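Local coordinates for beta-ketoacyl-[acyl-carrier-protein] synthase FabY (Pseudomonas aeruginosa, PDB 4CW4) that starts fatty acid biosynthesis by condensing acetyl-CoA with malonyl-acyl carrier protein to give the primer acetoacetyl-acyl carrier protein, at residues Pro219-Val224 against Val627-Ala632; Ala433-Ala438 against Leu491-Tyr496; Pro529-Phe534 against Pro552-Lys557; Ala609-Val612 against Val617-Pro620. All coordinates share one frame; numbering follows the deposited sequence.

Contact 1 of 4, residues Pro219-Val224 against Val627-Ala632; sequences PDEIAV and VYKKDA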
loop_
_atom_site.group_PDB
_atom_site.type_symbol
_atom_site.label_atom_id
_atom_site.label_comp_id
_atom_site.label_asym_id
_atom_site.label_seq_id
_atom_site.Cartn_x
_atom_site.Cartn_y
_atom_site.Cartn_z
ATOM N N PRO A 219 -23.875 -9.788 -2.117
ATOM C CA PRO A 219 -23.207 -8.477 -2.190
ATOM C C PRO A 219 -21.744 -8.464 -1.719
ATOM O O PRO A 219 -20.955 -7.651 -2.200
ATOM C CB PRO A 219 -24.063 -7.593 -1.262
ATOM C CG PRO A 219 -25.410 -8.235 -1.292
ATOM C CD PRO A 219 -25.143 -9.729 -1.367
ATOM N N ASP A 220 -21.401 -9.353 -0.796
ATOM C CA ASP A 220 -20.043 -9.442 -0.283
ATOM C C ASP A 220 -19.127 -10.304 -1.140
ATOM O O ASP A 220 -17.958 -10.451 -0.808
ATOM C CB ASP A 220 -20.039 -9.945 1.167
ATOM C CG ASP A 220 -20.644 -11.334 1.323
ATOM O OD1 ASP A 220 -21.440 -11.745 0.453
ATOM O OD2 ASP A 220 -20.354 -11.991 2.358
ATOM N N GLU A 221 -19.647 -10.849 -2.241
ATOM C CA GLU A 221 -18.878 -11.783 -3.077
ATOM C C GLU A 221 -18.177 -11.157 -4.297
ATOM O O GLU A 221 -17.679 -11.857 -5.193
ATOM C CB GLU A 221 -19.779 -12.965 -3.492
ATOM C CG GLU A 221 -20.081 -13.893 -2.313
ATOM C CD GLU A 221 -20.990 -15.050 -2.665
ATOM O OE1 GLU A 221 -21.764 -14.918 -3.645
ATOM O OE2 GLU A 221 -20.916 -16.084 -1.960
ATOM N N ILE A 222 -18.158 -9.832 -4.317
ATOM C CA ILE A 222 -17.397 -9.060 -5.287
ATOM C C ILE A 222 -16.172 -8.522 -4.564
ATOM O O ILE A 222 -16.276 -8.094 -3.432
ATOM C CB ILE A 222 -18.202 -7.838 -5.774
ATOM C CG1 ILE A 222 -19.555 -8.255 -6.336
ATOM C CG2 ILE A 222 -17.405 -7.023 -6.788
ATOM C CD1 ILE A 222 -19.474 -9.043 -7.559
ATOM N N ALA A 223 -15.014 -8.553 -5.200
ATOM C CA ALA A 223 -13.790 -8.051 -4.593
ATOM C C ALA A 223 -13.020 -7.231 -5.602
ATOM O O ALA A 223 -13.042 -7.541 -6.775
ATOM C CB ALA A 223 -12.938 -9.196 -4.154
ATOM N N VAL A 224 -12.328 -6.209 -5.113
ATOM C CA VAL A 224 -11.464 -5.371 -5.932
ATOM C C VAL A 224 -10.137 -5.184 -5.218
ATOM O O VAL A 224 -10.115 -4.782 -4.052
ATOM C CB VAL A 224 -12.083 -3.985 -6.211
ATOM C CG1 VAL A 224 -11.144 -3.141 -7.060
ATOM C CG2 VAL A 224 -13.444 -4.131 -6.891
ATOM N N VAL A 627 -26.226 -13.675 3.073
ATOM C CA VAL A 627 -26.507 -14.693 4.085
ATOM C C VAL A 627 -25.196 -15.078 4.733
ATOM O O VAL A 627 -24.258 -15.404 4.029
ATOM C CB VAL A 627 -27.154 -15.933 3.446
ATOM C CG1 VAL A 627 -27.546 -16.954 4.509
ATOM C CG2 VAL A 627 -28.348 -15.519 2.601
ATOM N N TYR A 628 -25.129 -15.036 6.062
ATOM C CA TYR A 628 -23.888 -15.332 6.767
ATOM C C TYR A 628 -23.478 -16.763 6.466
ATOM O O TYR A 628 -24.314 -17.673 6.489
ATOM C CB TYR A 628 -24.066 -15.167 8.276
ATOM C CG TYR A 628 -24.650 -13.833 8.706
ATOM C CD1 TYR A 628 -24.131 -12.635 8.243
ATOM C CD2 TYR A 628 -25.726 -13.780 9.574
ATOM C CE1 TYR A 628 -24.657 -11.429 8.631
ATOM C CE2 TYR A 628 -26.267 -12.579 9.962
ATOM C CZ TYR A 628 -25.729 -11.398 9.484
ATOM O OH TYR A 628 -26.267 -10.193 9.878
ATOM N N LYS A 629 -22.194 -16.959 6.188
ATOM C CA LYS A 629 -21.704 -18.275 5.795
ATOM C C LYS A 629 -21.454 -19.198 6.977
ATOM O O LYS A 629 -20.837 -18.816 7.969
ATOM C CB LYS A 629 -20.447 -18.134 4.928
ATOM C CG LYS A 629 -20.760 -17.658 3.507
ATOM C CD LYS A 629 -19.511 -17.560 2.648
ATOM C CE LYS A 629 -19.847 -17.476 1.164
ATOM N NZ LYS A 629 -20.380 -16.148 0.741
ATOM N N LYS A 630 -21.960 -20.420 6.862
ATOM C CA LYS A 630 -21.711 -21.460 7.852
ATOM C C LYS A 630 -20.224 -21.801 7.874
ATOM O O LYS A 630 -19.621 -22.036 6.833
ATOM C CB LYS A 630 -22.538 -22.708 7.520
ATOM C CG LYS A 630 -22.279 -23.913 8.422
ATOM C CD LYS A 630 -22.902 -23.729 9.797
ATOM C CE LYS A 630 -22.908 -25.041 10.606
ATOM N NZ LYS A 630 -21.556 -25.447 11.111
ATOM N N ASP A 631 -19.664 -21.850 9.078
ATOM C CA ASP A 631 -18.241 -22.051 9.320
ATOM C C ASP A 631 -18.006 -23.479 9.822
ATOM O O ASP A 631 -18.674 -23.917 10.754
ATOM C CB ASP A 631 -17.799 -21.053 10.395
ATOM C CG ASP A 631 -16.311 -21.055 10.626
ATOM O OD1 ASP A 631 -15.575 -21.617 9.785
ATOM O OD2 ASP A 631 -15.882 -20.473 11.648
ATOM N N ALA A 632 -17.079 -24.203 9.196
ATOM C CA ALA A 632 -16.700 -25.539 9.665
ATOM C C ALA A 632 -15.233 -25.604 10.079
ATOM O O ALA A 632 -14.738 -26.668 10.444
ATOM C CB ALA A 632 -16.991 -26.581 8.592
HETATM O O HOH W 1 -18.393 -14.425 1.470
HETATM O O HOH W 2 -21.285 -14.220 3.572
#
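Lys-629 reaches Glu-221 directly, and Val-627 two residues earlier meets Asp-220 through a water. The backbones stay well apart, the nearest CA atoms being those of Asp-220 and Val-627 at 9.4 Å, so long side chains and water do the bridging. At Val-627 the carbonyl O accepts a hydrogen bond from water 2 at 3.2 Å, and that water donates a second to Asp-220 OD2 at 2.7 Å. The CB of Tyr-628 points away from segment 219-224, and its OH bonds to Ser-613 O. Lys-629 then carries the main contact. Its chain runs outward nearly straight and bends only at the last torsion (chi4 75°), which brings NZ to Glu-221 OE2 at 2.8 Å in a salt bridge. The ammonium comes to the anti side of that oxygen, 27° out of the carboxylate plane. Water 1 accepts from Lys-629 NZ at 2.7 Å, while Asp-220 OD2 lies 4.5 Å from NZ, beyond salt-bridge range. The direct charge partner of Asp-220 is Lys-416 of the second subunit, and Glu-221 OE1 takes the N-H of Gln-218. This cluster of acids and lysines at the subunit boundary ties the entry to strand 222-225 of the thiolase-like fold to the loop that leaves the small antiparallel sheet near the C-terminus.

Contact 2 of 4, residues Ala433-Ala438 against Leu491-Tyr496; sequences ASFVHA and LGTFKY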
loop_
_atom_site.group_PDB
_atom_site.type_symbol
_atom_site.label_atom_id
_atom_site.label_comp_id
_atom_site.label_asym_id
_atom_site.label_seq_id
_atom_site.Cartn_x
_atom_site.Cartn_y
_atom_site.Cartn_z
ATOM N N ALA A 433 5.665 -26.868 -23.535
ATOM C CA ALA A 433 4.595 -25.940 -23.862
ATOM C C ALA A 433 4.424 -24.876 -22.790
ATOM O O ALA A 433 3.309 -24.424 -22.535
ATOM C CB ALA A 433 3.297 -26.688 -24.080
ATOM N N SER A 434 5.533 -24.459 -22.182
ATOM C CA SER A 434 5.490 -23.330 -21.251
ATOM C C SER A 434 6.499 -22.263 -21.656
ATOM O O SER A 434 7.474 -22.551 -22.347
ATOM C CB SER A 434 5.701 -23.775 -19.788
ATOM O OG SER A 434 7.058 -24.005 -19.496
ATOM N N PHE A 435 6.239 -21.029 -21.232
ATOM C CA PHE A 435 7.144 -19.913 -21.476
ATOM C C PHE A 435 7.182 -19.011 -20.249
ATOM O O PHE A 435 6.330 -19.105 -19.355
ATOM C CB PHE A 435 6.788 -19.153 -22.769
ATOM C CG PHE A 435 5.482 -18.373 -22.739
ATOM C CD1 PHE A 435 4.248 -19.017 -22.708
ATOM C CD2 PHE A 435 5.497 -16.983 -22.822
ATOM C CE1 PHE A 435 3.057 -18.279 -22.722
ATOM C CE2 PHE A 435 4.317 -16.253 -22.826
ATOM C CZ PHE A 435 3.099 -16.907 -22.781
ATOM N N VAL A 436 8.197 -18.156 -20.212
ATOM C CA VAL A 436 8.406 -17.254 -19.094
ATOM C C VAL A 436 8.275 -15.815 -19.564
ATOM O O VAL A 436 8.912 -15.386 -20.529
ATOM C CB VAL A 436 9.814 -17.434 -18.479
ATOM C CG1 VAL A 436 10.040 -16.439 -17.321
ATOM C CG2 VAL A 436 10.044 -18.866 -18.017
ATOM N N HIS A 437 7.415 -15.073 -18.888
ATOM C CA HIS A 437 7.409 -13.621 -18.967
ATOM C C HIS A 437 8.406 -13.137 -17.934
ATOM O O HIS A 437 8.097 -13.017 -16.738
ATOM C CB HIS A 437 6.006 -13.052 -18.735
ATOM C CG HIS A 437 5.395 -12.521 -19.988
ATOM N ND1 HIS A 437 5.702 -11.272 -20.470
ATOM C CD2 HIS A 437 4.565 -13.093 -20.901
ATOM C CE1 HIS A 437 5.084 -11.089 -21.623
ATOM N NE2 HIS A 437 4.383 -12.178 -21.903
ATOM N N ALA A 438 9.623 -12.885 -18.407
ATOM C CA ALA A 438 10.702 -12.495 -17.535
ATOM C C ALA A 438 10.458 -11.115 -16.988
ATOM O O ALA A 438 9.874 -10.264 -17.643
ATOM C CB ALA A 438 12.014 -12.504 -18.274
ATOM N N LEU A 491 -1.616 -13.290 -22.366
ATOM C CA LEU A 491 -2.906 -13.719 -22.872
ATOM C C LEU A 491 -2.947 -13.605 -24.383
ATOM O O LEU A 491 -3.625 -14.370 -25.055
ATOM C CB LEU A 491 -4.023 -12.882 -22.260
ATOM C CG LEU A 491 -4.105 -12.895 -20.723
ATOM C CD1 LEU A 491 -5.351 -12.155 -20.264
ATOM C CD2 LEU A 491 -4.073 -14.341 -20.186
ATOM N N GLY A 492 -2.221 -12.625 -24.900
ATOM C CA GLY A 492 -2.100 -12.437 -26.329
ATOM C C GLY A 492 -1.340 -13.570 -26.990
ATOM O O GLY A 492 -1.686 -14.007 -28.093
ATOM N N THR A 493 -0.276 -14.043 -26.343
ATOM C CA THR A 493 0.427 -15.229 -26.853
ATOM C C THR A 493 -0.515 -16.433 -26.945
ATOM O O THR A 493 -0.485 -17.171 -27.927
ATOM C CB THR A 493 1.678 -15.537 -26.018
ATOM O OG1 THR A 493 2.621 -14.486 -26.222
ATOM C CG2 THR A 493 2.317 -16.899 -26.388
ATOM N N PHE A 494 -1.339 -16.648 -25.926
ATOM C CA PHE A 494 -2.319 -17.722 -25.997
ATOM C C PHE A 494 -3.274 -17.535 -27.190
ATOM O O PHE A 494 -3.600 -18.497 -27.887
ATOM C CB PHE A 494 -3.141 -17.810 -24.697
ATOM C CG PHE A 494 -2.372 -18.263 -23.489
ATOM C CD1 PHE A 494 -1.336 -19.168 -23.582
ATOM C CD2 PHE A 494 -2.704 -17.756 -22.242
ATOM C CE1 PHE A 494 -0.637 -19.561 -22.456
ATOM C CE2 PHE A 494 -2.021 -18.145 -21.128
ATOM C CZ PHE A 494 -0.984 -19.059 -21.237
ATOM N N LYS A 495 -3.708 -16.300 -27.421
ATOM C CA LYS A 495 -4.687 -15.986 -28.466
ATOM C C LYS A 495 -4.139 -16.230 -29.857
ATOM O O LYS A 495 -4.785 -16.889 -30.678
ATOM C CB LYS A 495 -5.128 -14.520 -28.342
ATOM C CG LYS A 495 -6.079 -13.998 -29.446
ATOM C CD LYS A 495 -7.468 -14.556 -29.293
ATOM C CE LYS A 495 -8.422 -14.002 -30.332
ATOM N NZ LYS A 495 -9.762 -14.620 -30.209
ATOM N N TYR A 496 -2.953 -15.696 -30.123
ATOM C CA TYR A 496 -2.433 -15.647 -31.487
ATOM C C TYR A 496 -1.254 -16.590 -31.770
ATOM O O TYR A 496 -0.847 -16.734 -32.921
ATOM C CB TYR A 496 -2.008 -14.224 -31.832
ATOM C CG TYR A 496 -3.145 -13.229 -31.905
ATOM C CD1 TYR A 496 -4.077 -13.291 -32.936
ATOM C CD2 TYR A 496 -3.259 -12.199 -30.977
ATOM C CE1 TYR A 496 -5.110 -12.372 -33.028
ATOM C CE2 TYR A 496 -4.289 -11.268 -31.064
ATOM C CZ TYR A 496 -5.204 -11.358 -32.091
ATOM O OH TYR A 496 -6.216 -10.429 -32.182
HETATM O O HOH W 3 3.480 -12.499 -24.528
#
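Between segments 433-438 and 491-496 the nearest CA atoms are those of Phe-435 and Thr-493, 9.8 Å apart, and no backbone hydrogen bond crosses the gap. Side chains fill it. Phe-435 takes the crowded position between backbone N and carbonyl carbon (chi1 68°), which carries its ring out towards the helix. Its leading atom CZ meets Thr-493 CG2 at 3.7 Å, the two side chains coming from opposite directions; CB of the threonine is almost as close to CZ, at 3.8 Å. This is helix-on-sheet packing in the C-terminal half of the thiolase-like fold, where helix 482-496 lies over the strands around 434-437. Phe-494 comes in beside Thr-493, its CE1 lying 3.9 Å from Phe-435 CE1 and near the plane of the Phe-435 ring, at its edge. Thr-493 also has a polar side: OG1 bonds to Ile-498 O just beyond the helix and accepts a hydrogen bond from water 3 at 2.7 Å. The same water lies in the plane of the His-437 imidazole, 2.8 Å from NE2, so a single water joins strand and helix next to the aromatic packing. Leu-499, Leu-530 and Cys-533 also touch the Phe-435 side chain.

Contact 3 of 4, residues Pro529-Phe534 against Pro552-Lys557; sequences PLEVCF and PRIAEK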
loop_
_atom_site.group_PDB
_atom_site.type_symbol
_atom_site.label_atom_id
_atom_site.label_comp_id
_atom_site.label_asym_id
_atom_site.label_seq_id
_atom_site.Cartn_x
_atom_site.Cartn_y
_atom_site.Cartn_z
ATOM N N PRO A 529 1.453 -25.302 -29.519
ATOM C CA PRO A 529 0.935 -24.119 -28.812
ATOM C C PRO A 529 1.386 -24.057 -27.360
ATOM O O PRO A 529 1.437 -25.071 -26.679
ATOM C CB PRO A 529 -0.581 -24.302 -28.871
ATOM C CG PRO A 529 -0.818 -25.198 -30.056
ATOM C CD PRO A 529 0.380 -26.083 -30.168
ATOM N N LEU A 530 1.712 -22.858 -26.901
ATOM C CA LEU A 530 2.099 -22.649 -25.518
ATOM C C LEU A 530 0.842 -22.683 -24.653
ATOM O O LEU A 530 -0.178 -22.087 -25.007
ATOM C CB LEU A 530 2.849 -21.327 -25.392
ATOM C CG LEU A 530 4.221 -21.306 -26.046
ATOM C CD1 LEU A 530 4.685 -19.875 -26.284
ATOM C CD2 LEU A 530 5.218 -22.083 -25.212
ATOM N N GLU A 531 0.915 -23.405 -23.537
ATOM C CA GLU A 531 -0.248 -23.677 -22.692
ATOM C C GLU A 531 -0.127 -23.082 -21.305
ATOM O O GLU A 531 -1.123 -22.950 -20.619
ATOM C CB GLU A 531 -0.487 -25.185 -22.540
ATOM C CG GLU A 531 -0.586 -25.970 -23.854
ATOM C CD GLU A 531 -1.859 -25.715 -24.640
ATOM O OE1 GLU A 531 -2.623 -24.784 -24.320
ATOM O OE2 GLU A 531 -2.083 -26.460 -25.620
ATOM N N VAL A 532 1.096 -22.750 -20.898
ATOM C CA VAL A 532 1.351 -22.254 -19.554
ATOM C C VAL A 532 2.349 -21.116 -19.612
ATOM O O VAL A 532 3.360 -21.223 -20.291
ATOM C CB VAL A 532 1.940 -23.356 -18.675
ATOM C CG1 VAL A 532 2.327 -22.821 -17.270
ATOM C CG2 VAL A 532 0.972 -24.511 -18.575
ATOM N N CYS A 533 2.061 -20.031 -18.883
ATOM C CA CYS A 533 3.019 -18.945 -18.735
ATOM C C CYS A 533 3.367 -18.730 -17.271
ATOM O O CYS A 533 2.477 -18.690 -16.403
ATOM C CB CYS A 533 2.470 -17.633 -19.287
ATOM S SG CYS A 533 3.684 -16.287 -19.244
ATOM N N PHE A 534 4.662 -18.579 -17.011
ATOM C CA PHE A 534 5.161 -18.167 -15.710
ATOM C C PHE A 534 5.489 -16.679 -15.774
ATOM O O PHE A 534 6.378 -16.252 -16.531
ATOM C CB PHE A 534 6.398 -18.976 -15.368
ATOM C CG PHE A 534 6.133 -20.455 -15.333
ATOM C CD1 PHE A 534 5.458 -21.010 -14.274
ATOM C CD2 PHE A 534 6.527 -21.273 -16.370
ATOM C CE1 PHE A 534 5.196 -22.349 -14.228
ATOM C CE2 PHE A 534 6.258 -22.617 -16.337
ATOM C CZ PHE A 534 5.591 -23.160 -15.264
ATOM N N PRO A 552 -6.543 -20.753 -22.315
ATOM C CA PRO A 552 -7.945 -21.144 -22.468
ATOM C C PRO A 552 -8.146 -22.633 -22.760
ATOM O O PRO A 552 -9.087 -23.221 -22.218
ATOM C CB PRO A 552 -8.419 -20.280 -23.627
ATOM C CG PRO A 552 -7.580 -19.059 -23.529
ATOM C CD PRO A 552 -6.229 -19.537 -23.087
ATOM N N ARG A 553 -7.297 -23.238 -23.584
ATOM C CA ARG A 553 -7.483 -24.649 -23.897
ATOM C C ARG A 553 -7.404 -25.507 -22.643
ATOM O O ARG A 553 -8.230 -26.396 -22.448
ATOM C CB ARG A 553 -6.444 -25.162 -24.894
ATOM C CG ARG A 553 -6.729 -26.594 -25.342
ATOM C CD ARG A 553 -5.723 -27.097 -26.365
ATOM N NE ARG A 553 -4.515 -27.590 -25.707
ATOM C CZ ARG A 553 -4.437 -28.742 -25.051
ATOM N NH1 ARG A 553 -5.500 -29.536 -24.955
ATOM N NH2 ARG A 553 -3.289 -29.099 -24.481
ATOM N N ILE A 554 -6.402 -25.258 -21.812
ATOM C CA ILE A 554 -6.234 -26.026 -20.584
ATOM C C ILE A 554 -7.415 -25.783 -19.650
ATOM O O ILE A 554 -7.979 -26.711 -19.092
ATOM C CB ILE A 554 -4.900 -25.693 -19.896
ATOM C CG1 ILE A 554 -3.724 -26.086 -20.810
ATOM C CG2 ILE A 554 -4.803 -26.346 -18.506
ATOM C CD1 ILE A 554 -3.550 -27.557 -21.050
ATOM N N ALA A 555 -7.788 -24.524 -19.489
ATOM C CA ALA A 555 -8.880 -24.166 -18.602
ATOM C C ALA A 555 -10.189 -24.811 -19.064
ATOM O O ALA A 555 -10.950 -25.324 -18.248
ATOM C CB ALA A 555 -9.020 -22.646 -18.538
ATOM N N GLU A 556 -10.448 -24.813 -20.369
ATOM C CA GLU A 556 -11.648 -25.444 -20.890
ATOM C C GLU A 556 -11.659 -26.945 -20.663
ATOM O O GLU A 556 -12.690 -27.499 -20.306
ATOM C CB GLU A 556 -11.813 -25.130 -22.372
ATOM C CG GLU A 556 -12.300 -23.697 -22.590
ATOM C CD GLU A 556 -12.627 -23.381 -24.024
ATOM O OE1 GLU A 556 -12.547 -24.284 -24.895
ATOM O OE2 GLU A 556 -12.956 -22.205 -24.283
ATOM N N LYS A 557 -10.526 -27.607 -20.853
ATOM C CA LYS A 557 -10.447 -29.038 -20.544
ATOM C C LYS A 557 -10.826 -29.271 -19.075
ATOM O O LYS A 557 -11.571 -30.182 -18.748
ATOM C CB LYS A 557 -9.033 -29.569 -20.754
ATOM C CG LYS A 557 -8.649 -29.871 -22.180
ATOM C CD LYS A 557 -7.227 -30.455 -22.269
ATOM C CE LYS A 557 -7.059 -31.689 -21.378
ATOM N NZ LYS A 557 -5.760 -32.395 -21.596
#
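Glu-531 is met by two neighbouring residues of the helix start, Arg-553 through charge and Ile-554 through hydrocarbon. The ionic part is a salt bridge in which a single carboxylate oxygen does the work. Arg-553 NE donates to Glu-531 OE2 at 2.7 Å with a nearly straight N-H...O angle of 163°, and Arg-553 NH2 adds a weak second bond to OE2 at 3.1 Å. OE2 lies almost exactly in the guanidinium plane, at its edge, yet the two flat groups are turned 69° against each other, so NE approaches from above the carboxylate plane. A bend at chi3 of Arg-553 (83°) after a straight start swings the NE edge round towards the acid. A further hydrogen bond holds the other oxygen: Ser-551 OG donates to Glu-531 OE1 and accepts from Ile-554 N, linking the carboxylate to the helix backbone. With both oxygens taken up, rotation of the group is probably restricted. The apolar part is the near end of the same glutamate, whose CB rests on Ile-554 CG1 at 3.8 Å, with CD1 somewhat farther off. Val-425 of helix 409-425 also packs on Ile-554. The arrangement belongs to a beta hairpin followed by a helix: strands 532-539 and 543-550 pair antiparallel, and helix 552-563 returns to the residue just before the first strand in this thiolase-like fold.

Contact 4 of 4, residues Ala609-Val612 against Val617-Pro620; sequences AIEV and VTVP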
loop_
_atom_site.group_PDB
_atom_site.type_symbol
_atom_site.label_atom_id
_atom_site.label_comp_id
_atom_site.label_asym_id
_atom_site.label_seq_id
_atom_site.Cartn_x
_atom_site.Cartn_y
_atom_site.Cartn_z
ATOM N N ALA A 609 -32.271 1.830 5.193
ATOM C CA ALA A 609 -33.009 0.718 4.586
ATOM C C ALA A 609 -32.218 -0.591 4.556
ATOM O O ALA A 609 -32.701 -1.596 4.045
ATOM C CB ALA A 609 -33.458 1.065 3.184
ATOM N N ILE A 610 -30.996 -0.574 5.070
ATOM C CA ILE A 610 -30.261 -1.808 5.278
ATOM C C ILE A 610 -31.006 -2.553 6.377
ATOM O O ILE A 610 -31.392 -1.958 7.389
ATOM C CB ILE A 610 -28.787 -1.549 5.674
ATOM C CG1 ILE A 610 -28.044 -0.885 4.510
ATOM C CG2 ILE A 610 -28.097 -2.851 6.058
ATOM C CD1 ILE A 610 -26.652 -0.374 4.840
ATOM N N GLU A 611 -31.240 -3.842 6.163
ATOM C CA GLU A 611 -31.896 -4.684 7.159
ATOM C C GLU A 611 -30.904 -5.697 7.680
ATOM O O GLU A 611 -30.312 -6.427 6.896
ATOM C CB GLU A 611 -33.075 -5.413 6.519
ATOM C CG GLU A 611 -34.124 -4.479 5.945
ATOM C CD GLU A 611 -35.156 -5.216 5.126
ATOM O OE1 GLU A 611 -35.797 -6.128 5.687
ATOM O OE2 GLU A 611 -35.326 -4.884 3.927
ATOM N N VAL A 612 -30.722 -5.729 8.996
ATOM C CA VAL A 612 -29.816 -6.668 9.627
ATOM C C VAL A 612 -30.617 -7.619 10.495
ATOM O O VAL A 612 -31.381 -7.179 11.338
ATOM C CB VAL A 612 -28.765 -5.950 10.510
ATOM C CG1 VAL A 612 -27.831 -6.970 11.123
ATOM C CG2 VAL A 612 -27.981 -4.920 9.700
ATOM N N VAL A 617 -28.187 -10.039 5.924
ATOM C CA VAL A 617 -28.312 -8.604 5.728
ATOM C C VAL A 617 -28.889 -8.375 4.346
ATOM O O VAL A 617 -28.423 -8.969 3.379
ATOM C CB VAL A 617 -26.942 -7.910 5.792
ATOM C CG1 VAL A 617 -27.082 -6.410 5.580
ATOM C CG2 VAL A 617 -26.287 -8.199 7.115
ATOM N N THR A 618 -29.905 -7.526 4.263
ATOM C CA THR A 618 -30.430 -7.083 2.984
ATOM C C THR A 618 -29.915 -5.677 2.708
ATOM O O THR A 618 -30.054 -4.763 3.525
ATOM C CB THR A 618 -31.972 -7.117 2.934
ATOM O OG1 THR A 618 -32.427 -8.476 3.039
ATOM C CG2 THR A 618 -32.480 -6.565 1.619
ATOM N N VAL A 619 -29.304 -5.521 1.545
ATOM C CA VAL A 619 -28.697 -4.263 1.142
ATOM C C VAL A 619 -29.505 -3.631 0.009
ATOM O O VAL A 619 -29.719 -4.261 -1.030
ATOM C CB VAL A 619 -27.248 -4.488 0.659
ATOM C CG1 VAL A 619 -26.581 -3.163 0.339
ATOM C CG2 VAL A 619 -26.441 -5.259 1.710
ATOM N N PRO A 620 -29.971 -2.387 0.206
ATOM C CA PRO A 620 -30.685 -1.709 -0.882
ATOM C C PRO A 620 -29.930 -1.772 -2.213
ATOM O O PRO A 620 -28.708 -1.600 -2.255
ATOM C CB PRO A 620 -30.778 -0.270 -0.383
ATOM C CG PRO A 620 -30.798 -0.384 1.079
ATOM C CD PRO A 620 -29.909 -1.552 1.421
#
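Ala-609 to Val-612 and Val-617 to Pro-620 run antiparallel, their end-to-end directions 169° apart, as the two arms of a beta hairpin. Strand 616-618 of this hairpin is the middle one of a three-stranded antiparallel sheet, with 626-627 on its other flank. Glu-611 and Thr-618 form the hydrogen-bonded pair: Glu-611 N to Thr-618 O is 3.0 Å and Thr-618 N to Glu-611 O is 2.9 Å, both donors lying in the carbonyl planes. Each of these oxygens also has a CA-H contact, from Ile-610 to Thr-618 O and from Val-617 to Glu-611 O (CA to O 3.2 Å). Val-612 and Val-617 make the non-hydrogen-bonded pair, with only loose contact between their methyls. On the face opposite the two valines, Glu-611 and Thr-618 lie side by side and point the same way, the acid extended so that OE2 comes to 4.0 Å from Thr-618 CG2. Ile-610 splits its branches between two partners. Its chi1 of -66° sets CG2 beside the carbonyl carbon, where it meets Val-617 CG1 at 3.7 Å, and turns CG1 to Pro-620 CD. The second subunit adds to this end of the hairpin, Arg-456 of that chain bonding to Ile-610 O and Pro-408 of that chain packing on the Ile-610 side chain. At the open end, Ala-609 CB sits on Pro-620 CG at 3.7 Å.

In the fold
The four contacts form two groups. Contacts 2 and 3 have centres 9 Å apart and share neighbouring parallel strands, 434-437 and 532-539: Ala-433 O lies 2.8 Å from Glu-531 N, and His-437 N 2.8 Å from Phe-534 O, both probable hydrogen bonds. Contacts 1 and 4 lie 15 Å apart, centre to centre, and touch where Tyr-628 OH packs on Val-617 CG2 at 3.4 Å; both also meet the second subunit. Contact 1 is 34 Å from contact 2 between centres, and along the chain its long loop encloses the other three. All four lie away from the probable active-site residues Cys-286, His-439 and His-477.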